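Local structure of protein InvG (Salmonella enterica subsp. enterica serovar Typhimurium, 4G08) at residues S22-F27 against V40-A45; L71-F75 against L112-Y117. The protein forms a ring-shaped multimer with an apparent central pore in the outer membrane, part of the type III secretion system that injects effector proteins into host cells. All coordinates share one frame; numbering follows the deposited sequence.

Contact 1. Residues S22-F27 against V40-A45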
ATOM      1  N   SER A  22      16.851   8.670 -10.877  1.00 22.33           N
ATOM      2  CA  SER A  22      16.012   8.780  -9.696  1.00 22.49           C
ATOM      3  C   SER A  22      14.858   7.796  -9.823  1.00 14.91           C
ATOM      4  O   SER A  22      14.433   7.468 -10.927  1.00 16.38           O
ATOM      5  CB  SER A  22      15.479  10.197  -9.536  1.00 23.46           C
ATOM      6  OG  SER A  22      14.402  10.420 -10.432  1.00 32.44           O
ATOM      7  N   LEU A  23      14.338   7.344  -8.691  1.00 16.62           N
ATOM      8  CA  LEU A  23      13.189   6.452  -8.704  1.00 18.27           C
ATOM      9  C   LEU A  23      12.017   7.089  -9.419  1.00 18.04           C
ATOM     10  O   LEU A  23      11.189   6.393 -10.000  1.00 20.69           O
ATOM     11  CB  LEU A  23      12.777   6.078  -7.287  1.00 16.99           C
ATOM     12  CG  LEU A  23      13.660   5.001  -6.674  1.00 19.76           C
ATOM     13  CD1 LEU A  23      12.932   4.221  -5.598  1.00 19.63           C
ATOM     14  CD2 LEU A  23      14.150   4.067  -7.761  1.00 24.70           C
ATOM     15  N   ARG A  24      11.916   8.411  -9.355  1.00 15.77           N
ATOM     16  CA  ARG A  24      10.807   9.072 -10.019  1.00 23.74           C
ATOM     17  C   ARG A  24      10.874   8.876 -11.522  1.00 19.91           C
ATOM     18  O   ARG A  24       9.884   8.528 -12.158  1.00 26.72           O
ATOM     19  CB  ARG A  24      10.744  10.558  -9.699  1.00 26.48           C
ATOM     20  CG  ARG A  24       9.417  11.168 -10.116  1.00 32.60           C
ATOM     21  CD  ARG A  24       9.287  12.619  -9.693  1.00 35.94           C
ATOM     22  NE  ARG A  24       9.462  12.799  -8.255  1.00 38.47           N
ATOM     23  CZ  ARG A  24       8.492  12.618  -7.369  1.00 35.58           C
ATOM     24  NH1 ARG A  24       7.308  12.193  -7.782  1.00 41.45           N
ATOM     25  NH2 ARG A  24       8.688  12.895  -6.087  1.00 33.83           N
ATOM     26  N   THR A  25      12.052   9.069 -12.087  1.00 22.64           N
ATOM     27  CA  THR A  25      12.238   8.848 -13.506  1.00 20.37           C
ATOM     28  C   THR A  25      11.979   7.391 -13.857  1.00 23.87           C
ATOM     29  O   THR A  25      11.213   7.083 -14.775  1.00 26.03           O
ATOM     30  CB  THR A  25      13.662   9.227 -13.906  1.00 27.42           C
ATOM     31  OG1 THR A  25      13.821  10.644 -13.775  1.00 29.22           O
ATOM     32  CG2 THR A  25      13.948   8.810 -15.329  1.00 34.12           C
ATOM     33  N   PHE A  26      12.486   6.501 -13.018  1.00 18.07           N
ATOM     34  CA  PHE A  26      12.352   5.079 -13.265  1.00 20.06           C
ATOM     35  C   PHE A  26      10.892   4.645 -13.280  1.00 16.27           C
ATOM     36  O   PHE A  26      10.444   3.987 -14.217  1.00 19.16           O
ATOM     37  CB  PHE A  26      13.109   4.299 -12.206  1.00 14.22           C
ATOM     38  CG  PHE A  26      12.939   2.824 -12.321  1.00 20.01           C
ATOM     39  CD1 PHE A  26      13.638   2.111 -13.274  1.00 19.66           C
ATOM     40  CD2 PHE A  26      11.980   2.180 -11.578  1.00 18.26           C
ATOM     41  CE1 PHE A  26      13.429   0.759 -13.429  1.00 22.77           C
ATOM     42  CE2 PHE A  26      11.798   0.826 -11.693  1.00 24.29           C
ATOM     43  CZ  PHE A  26      12.507   0.119 -12.638  1.00 18.83           C
ATOM     44  N   PHE A  27      10.142   5.015 -12.251  1.00 17.94           N
ATOM     45  CA  PHE A  27       8.744   4.604 -12.193  1.00 18.67           C
ATOM     46  C   PHE A  27       7.862   5.306 -13.207  1.00 23.65           C
ATOM     47  O   PHE A  27       6.923   4.702 -13.717  1.00 22.30           O
ATOM     48  CB  PHE A  27       8.171   4.772 -10.799  1.00 14.49           C
ATOM     49  CG  PHE A  27       8.611   3.717  -9.855  1.00 17.65           C
ATOM     50  CD1 PHE A  27       8.387   2.387 -10.136  1.00 19.72           C
ATOM     51  CD2 PHE A  27       9.395   4.046  -8.776  1.00 19.06           C
ATOM     52  CE1 PHE A  27       8.869   1.405  -9.302  1.00 24.63           C
ATOM     53  CE2 PHE A  27       9.892   3.071  -7.943  1.00 20.88           C
ATOM     54  CZ  PHE A  27       9.619   1.747  -8.198  1.00 29.86           C
ATOM     55  N   VAL A  40       5.029   8.925  -6.812  1.00 13.47           N
ATOM     56  CA  VAL A  40       6.213   8.581  -6.047  1.00 13.79           C
ATOM     57  C   VAL A  40       6.490   9.628  -4.975  1.00 13.15           C
ATOM     58  O   VAL A  40       6.465  10.830  -5.242  1.00 14.67           O
ATOM     59  CB  VAL A  40       7.444   8.448  -6.955  1.00 15.43           C
ATOM     60  CG1 VAL A  40       8.656   8.086  -6.127  1.00 14.58           C
ATOM     61  CG2 VAL A  40       7.212   7.383  -8.014  1.00 19.74           C
ATOM     62  N   SER A  41       6.620   9.168  -3.741  1.00 12.26           N
ATOM     63  CA  SER A  41       6.767  10.066  -2.610  1.00 16.82           C
ATOM     64  C   SER A  41       8.099  10.787  -2.667  1.00 20.60           C
ATOM     65  O   SER A  41       9.034  10.342  -3.319  1.00 13.62           O
ATOM     66  CB  SER A  41       6.675   9.285  -1.307  1.00 16.29           C
ATOM     67  OG  SER A  41       7.899   8.636  -1.030  1.00 17.09           O
ATOM     68  N   LYS A  42       8.238  11.804  -1.832  1.00 22.00           N
ATOM     69  CA  LYS A  42       9.467  12.563  -1.795  1.00 19.77           C
ATOM     70  C   LYS A  42      10.640  11.660  -1.437  1.00 16.80           C
ATOM     71  O   LYS A  42      11.655  11.641  -2.134  1.00 20.75           O
ATOM     72  CB  LYS A  42       9.348  13.679  -0.767  1.00 20.18           C
ATOM     73  CG  LYS A  42      10.689  14.225  -0.326  1.00 20.92           C
ATOM     74  CD  LYS A  42      10.549  15.166   0.853  1.00 18.34           C
ATOM     75  CE  LYS A  42      10.748  14.421   2.154  1.00 18.12           C
ATOM     76  NZ  LYS A  42      10.155  15.181   3.282  1.00 23.69           N
ATOM     77  N   MET A  43      10.485  10.869  -0.378  1.00 18.42           N
ATOM     78  CA  MET A  43      11.581  10.020   0.074  1.00 20.52           C
ATOM     79  C   MET A  43      11.920   8.920  -0.920  1.00 15.29           C
ATOM     80  O   MET A  43      13.063   8.471  -0.974  1.00 23.57           O
ATOM     81  CB  MET A  43      11.285   9.396   1.436  1.00 22.59           C
ATOM     82  CG  MET A  43      11.290  10.393   2.573  1.00 22.71           C
ATOM     83  SD  MET A  43      12.924  11.112   2.812  1.00 23.54           S
ATOM     84  CE  MET A  43      13.838   9.693   3.399  1.00 22.54           C
ATOM     85  N   ALA A  44      10.930   8.390  -1.625  1.00 16.84           N
ATOM     86  CA  ALA A  44      11.244   7.361  -2.607  1.00 15.65           C
ATOM     87  C   ALA A  44      12.018   7.978  -3.755  1.00 20.29           C
ATOM     88  O   ALA A  44      12.938   7.370  -4.303  1.00 15.33           O
ATOM     89  CB  ALA A  44       9.986   6.705  -3.125  1.00 16.37           C
ATOM     90  N   ALA A  45      11.601   9.177  -4.141  1.00 14.50           N
ATOM     91  CA  ALA A  45      12.130   9.834  -5.322  1.00 20.73           C
ATOM     92  C   ALA A  45      13.600  10.207  -5.184  1.00 27.05           C
ATOM     93  O   ALA A  45      14.275  10.424  -6.187  1.00 18.76           O
ATOM     94  CB  ALA A  45      11.305  11.061  -5.655  1.00 20.91           C
TER

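Contact 2. Residues L71-F75 against L112-Y117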
ATOM      1  N   LEU A  71      11.123  -0.102  -0.248  1.00 14.55           N
ATOM      2  CA  LEU A  71       9.935   0.637  -0.656  1.00 16.93           C
ATOM      3  C   LEU A  71       8.674  -0.044  -0.132  1.00 14.77           C
ATOM      4  O   LEU A  71       8.649  -1.260   0.092  1.00 16.15           O
ATOM      5  CB  LEU A  71       9.853   0.710  -2.183  1.00 14.94           C
ATOM      6  CG  LEU A  71      11.074   1.210  -2.947  1.00 16.85           C
ATOM      7  CD1 LEU A  71      10.799   1.220  -4.441  1.00 19.86           C
ATOM      8  CD2 LEU A  71      11.448   2.594  -2.466  1.00 18.87           C
ATOM      9  N   ILE A  72       7.581   0.704  -0.142  1.00 12.32           N
ATOM     10  CA  ILE A  72       6.264   0.124   0.016  1.00 12.21           C
ATOM     11  C   ILE A  72       5.329   0.757  -1.004  1.00 17.07           C
ATOM     12  O   ILE A  72       5.539   1.893  -1.421  1.00 13.92           O
ATOM     13  CB  ILE A  72       5.733   0.373   1.440  1.00 20.00           C
ATOM     14  CG1 ILE A  72       5.722   1.871   1.742  1.00 16.59           C
ATOM     15  CG2 ILE A  72       6.627  -0.316   2.454  1.00 18.00           C
ATOM     16  CD1 ILE A  72       5.331   2.227   3.163  1.00 16.16           C
ATOM     17  N   TRP A  73       4.389  -0.029  -1.509  1.00 17.42           N
ATOM     18  CA  TRP A  73       3.527   0.437  -2.584  1.00 15.98           C
ATOM     19  C   TRP A  73       2.102  -0.057  -2.440  1.00 16.25           C
ATOM     20  O   TRP A  73       1.826  -1.009  -1.714  1.00 15.20           O
ATOM     21  CB  TRP A  73       4.084   0.025  -3.939  1.00 15.57           C
ATOM     22  CG  TRP A  73       4.045  -1.419  -4.166  1.00 16.17           C
ATOM     23  CD1 TRP A  73       4.855  -2.352  -3.608  1.00 20.21           C
ATOM     24  CD2 TRP A  73       3.165  -2.117  -5.045  1.00 19.08           C
ATOM     25  NE1 TRP A  73       4.516  -3.599  -4.058  1.00 26.40           N
ATOM     26  CE2 TRP A  73       3.501  -3.478  -4.969  1.00 25.82           C
ATOM     27  CE3 TRP A  73       2.145  -1.717  -5.911  1.00 25.67           C
ATOM     28  CZ2 TRP A  73       2.866  -4.445  -5.738  1.00 28.40           C
ATOM     29  CZ3 TRP A  73       1.487  -2.683  -6.645  1.00 32.89           C
ATOM     30  CH2 TRP A  73       1.858  -4.029  -6.564  1.00 36.63           C
ATOM     31  N   TYR A  74       1.197   0.667  -3.086  1.00 17.57           N
ATOM     32  CA  TYR A  74      -0.219   0.363  -3.046  1.00 14.23           C
ATOM     33  C   TYR A  74      -0.835   0.718  -4.393  1.00 15.00           C
ATOM     34  O   TYR A  74      -0.518   1.752  -4.971  1.00 16.38           O
ATOM     35  CB  TYR A  74      -0.882   1.177  -1.936  1.00 16.02           C
ATOM     36  CG  TYR A  74      -2.334   0.859  -1.728  1.00 14.33           C
ATOM     37  CD1 TYR A  74      -2.744  -0.431  -1.433  1.00 13.63           C
ATOM     38  CD2 TYR A  74      -3.303   1.829  -1.903  1.00 17.26           C
ATOM     39  CE1 TYR A  74      -4.074  -0.725  -1.239  1.00 19.28           C
ATOM     40  CE2 TYR A  74      -4.640   1.540  -1.735  1.00 20.91           C
ATOM     41  CZ  TYR A  74      -5.021   0.253  -1.445  1.00 24.83           C
ATOM     42  OH  TYR A  74      -6.359  -0.058  -1.371  1.00 25.79           O
ATOM     43  N   PHE A  75      -1.658  -0.176  -4.920  1.00 13.11           N
ATOM     44  CA  PHE A  75      -2.491   0.127  -6.080  1.00 12.64           C
ATOM     45  C   PHE A  75      -3.925   0.248  -5.601  1.00 20.01           C
ATOM     46  O   PHE A  75      -4.445  -0.682  -4.986  1.00 19.88           O
ATOM     47  CB  PHE A  75      -2.391  -1.012  -7.096  1.00 17.11           C
ATOM     48  CG  PHE A  75      -3.361  -0.898  -8.234  1.00 16.76           C
ATOM     49  CD1 PHE A  75      -3.318   0.181  -9.091  1.00 13.92           C
ATOM     50  CD2 PHE A  75      -4.230  -1.935  -8.512  1.00 20.53           C
ATOM     51  CE1 PHE A  75      -4.190   0.265 -10.156  1.00 22.82           C
ATOM     52  CE2 PHE A  75      -5.104  -1.857  -9.572  1.00 23.04           C
ATOM     53  CZ  PHE A  75      -5.085  -0.755 -10.394  1.00 25.43           C
ATOM     54  N   LEU A 112     -10.019  -3.526  -1.602  1.00 28.77           N
ATOM     55  CA  LEU A 112      -9.080  -2.510  -1.142  1.00 32.92           C
ATOM     56  C   LEU A 112      -7.968  -3.112  -0.316  1.00 27.09           C
ATOM     57  O   LEU A 112      -6.971  -2.451  -0.021  1.00 27.08           O
ATOM     58  CB  LEU A 112      -9.786  -1.432  -0.338  1.00 28.24           C
ATOM     59  CG  LEU A 112     -11.042  -0.875  -0.987  1.00 33.35           C
ATOM     60  CD1 LEU A 112     -12.052  -0.646   0.118  1.00 31.29           C
ATOM     61  CD2 LEU A 112     -10.734   0.418  -1.716  1.00 34.04           C
ATOM     62  N   TYR A 113      -8.209  -4.325   0.158  1.00 26.59           N
ATOM     63  CA  TYR A 113      -7.273  -5.013   1.021  1.00 25.57           C
ATOM     64  C   TYR A 113      -6.000  -5.346   0.252  1.00 27.39           C
ATOM     65  O   TYR A 113      -6.024  -5.493  -0.974  1.00 24.86           O
ATOM     66  CB  TYR A 113      -7.921  -6.284   1.560  1.00 24.31           C
ATOM     67  CG  TYR A 113      -7.021  -7.105   2.429  1.00 23.66           C
ATOM     68  CD1 TYR A 113      -6.836  -6.782   3.757  1.00 17.51           C
ATOM     69  CD2 TYR A 113      -6.386  -8.228   1.931  1.00 26.52           C
ATOM     70  CE1 TYR A 113      -6.054  -7.564   4.571  1.00 29.61           C
ATOM     71  CE2 TYR A 113      -5.589  -9.009   2.733  1.00 25.90           C
ATOM     72  CZ  TYR A 113      -5.415  -8.663   4.050  1.00 24.06           C
ATOM     73  OH  TYR A 113      -4.602  -9.426   4.853  1.00 33.92           O
ATOM     74  N   ASN A 114      -4.867  -5.203   0.929  1.00 20.18           N
ATOM     75  CA  ASN A 114      -3.587  -5.575   0.353  1.00 21.38           C
ATOM     76  C   ASN A 114      -2.922  -6.582   1.256  1.00 21.74           C
ATOM     77  O   ASN A 114      -2.625  -6.267   2.403  1.00 19.80           O
ATOM     78  CB  ASN A 114      -2.687  -4.352   0.259  1.00 20.36           C
ATOM     79  CG  ASN A 114      -1.399  -4.640  -0.465  1.00 21.11           C
ATOM     80  OD1 ASN A 114      -0.651  -5.544  -0.093  1.00 23.73           O
ATOM     81  ND2 ASN A 114      -1.136  -3.882  -1.515  1.00 26.81           N
ATOM     82  N   LYS A 115      -2.635  -7.767   0.728  1.00 18.58           N
ATOM     83  CA  LYS A 115      -2.114  -8.839   1.552  1.00 20.14           C
ATOM     84  C   LYS A 115      -0.752  -8.559   2.195  1.00 21.98           C
ATOM     85  O   LYS A 115      -0.386  -9.171   3.156  1.00 17.69           O
ATOM     86  CB  LYS A 115      -2.045 -10.148   0.782  1.00 24.96           C
ATOM     87  CG  LYS A 115      -1.093 -10.139  -0.338  1.00 33.38           C
ATOM     88  CD  LYS A 115      -0.706 -11.531  -0.728  1.00 44.85           C
ATOM     89  CE  LYS A 115      -0.293 -11.585  -2.171  1.00 46.30           C
ATOM     90  NZ  LYS A 115       1.149 -11.690  -2.376  1.00 49.15           N
ATOM     91  N   ASN A 116      -0.033  -7.618   1.616  1.00 17.80           N
ATOM     92  CA  ASN A 116       1.287  -7.267   2.117  1.00 16.48           C
ATOM     93  C   ASN A 116       1.209  -6.463   3.410  1.00 16.64           C
ATOM     94  O   ASN A 116       2.181  -6.389   4.162  1.00 15.75           O
ATOM     95  CB  ASN A 116       2.052  -6.483   1.057  1.00 21.28           C
ATOM     96  CG  ASN A 116       2.283  -7.293  -0.204  1.00 38.43           C
ATOM     97  OD1 ASN A 116       2.889  -8.362  -0.162  1.00 30.91           O
ATOM     98  ND2 ASN A 116       1.683  -6.856  -1.302  1.00 40.81           N
ATOM     99  N   TYR A 117       0.036  -5.903   3.679  1.00 13.54           N
ATOM    100  CA  TYR A 117      -0.156  -5.049   4.849  1.00 17.24           C
ATOM    101  C   TYR A 117      -1.387  -5.471   5.637  1.00 15.71           C
ATOM    102  O   TYR A 117      -2.400  -4.772   5.650  1.00 16.46           O
ATOM    103  CB  TYR A 117      -0.265  -3.584   4.436  1.00 13.27           C
ATOM    104  CG  TYR A 117       0.782  -3.167   3.435  1.00 12.99           C
ATOM    105  CD1 TYR A 117       2.125  -3.126   3.775  1.00 15.90           C
ATOM    106  CD2 TYR A 117       0.430  -2.853   2.138  1.00 15.56           C
ATOM    107  CE1 TYR A 117       3.088  -2.805   2.837  1.00 16.66           C
ATOM    108  CE2 TYR A 117       1.382  -2.552   1.192  1.00 15.04           C
ATOM    109  CZ  TYR A 117       2.710  -2.560   1.536  1.00 18.86           C
ATOM    110  OH  TYR A 117       3.641  -2.260   0.567  1.00 18.15           O
TER
HETATM  111  O   HOH W   1       1.564  -3.919  -2.354  1.00 29.95           O
HETATM  112  O   HOH W   2      -2.222  -2.683  -3.747  1.00 27.19           O
HETATM  113  O   HOH W   3      -5.135  -3.683  -3.641  1.00 39.22           O

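Contact 1. Residues S22-F27 against V40-A45
Phe27 and Val40 meet on the buried side of this contact, where CB of Phe27 lies 3.9 Å from CG2 of Val40 and the two side chains cross at about a right angle. Leu23 packs beside them against backbone, its CB 3.3 Å from the carbonyl O of Ala44. CG and CD1 of Leu23 lie near the same oxygen. Leu69 and Leu71 touch Leu23 as well, so this part of the interface merges with the domain core.

The solvent side is held more loosely, by Arg24. Its chain bends at chi3 (-56°), which brings NH2 to within 3.2 Å of Ala45 CB, at an oblique approach, and the guanidinium toward the carbonyl O of Val40. NH1 and NH2 both donate to that oxygen, from 3.0 and 3.1 Å, but both bonds are weak, the N-H···O angle being 131° at NH1. Val40 CB lies over one guanidinium face. Each helix start is capped by a serine: Ser22 OG accepts from Thr25 N, and Ser41 OG, also bonded to Glu87, accepts from Ala44 N. Helix 23-30 thus packs against the end of strand 38-40 and the short helix 42-45, each helix with its own serine N-cap, within the secretin N0 domain.

Contact 2. Residues L71-F75 against L112-Y117
Asn114 ND2 donates to two waters that lead to strand 71-75, water 1 and water 2, each 2.8 Å from it, the second bond being weak. Water 1 in turn donates to the carbonyl O of Trp73 and weakly accepts from Asn116 ND2, while sitting 3.3 Å above one face of the Trp73 ring, offset toward its rim. Water 2 accepts from Phe75 N. The amide thus reaches the strand backbone at two places through solvent; the nearest direct neighbour of ND2 across the contact is the Tyr74 ring edge, with CD1 3.8 Å away and the amide and ring planes 41° apart.

The other end of the same amide shapes the loop. OD1 accepts from Asn116 N at 2.8 Å, in the carbonyl plane, which makes an Asx turn, and takes a weaker bond from Asn116 ND2, which is also hydrogen-bonded to Glu63. The backbone bond from Tyr117 N to Asn114 O closes a type I beta turn from Asn114 to Tyr117, which overlaps the Asx turn.

Two tyrosines span the interface directly, in opposite directions. Tyr117, with CG beside its backbone N (chi1 -46°), extends to the strand, where its OH accepts from Trp73 N (3.1 Å, N-H···O angle 148°) and packs against Ile72 CB, 3.5 Å away. Tyr74 runs out from the strand to the loop. Its OH lies 2.8 Å from the carbonyl O of Leu112, which sits at the ring edge, and its ring also meets that of Tyr136. The chemistry implies a junction between the N0 domain and the following short domain built from tyrosine hydroxyls, asparagine amides and waters meeting backbone N and O atoms, with little apolar packing directly between the two segments.

Contacts 1 and 2 follow one another along the chain, and their centres lie about 17 Å apart. Leu71, at the start of strand 71-75, connects them: its CD2 is 3.8 Å from Leu23 CD1, and its CD1 is 4.0 Å from Phe27 CZ. A second path runs through the mixed sheet, in which strand 80-84 lies between strands 38-40 and 71-75. Contact 1 is internal to the N0 domain and peripheral, centred about 16 Å from the centre of the chain. Contact 2, only about 3 Å from that centre, joins N0 to the next periplasmic domain. Along strand 71-75, Leu71 packs into the N0 core, while the backbone of Trp73 and the side chain of Tyr74 meet the loop 112-117.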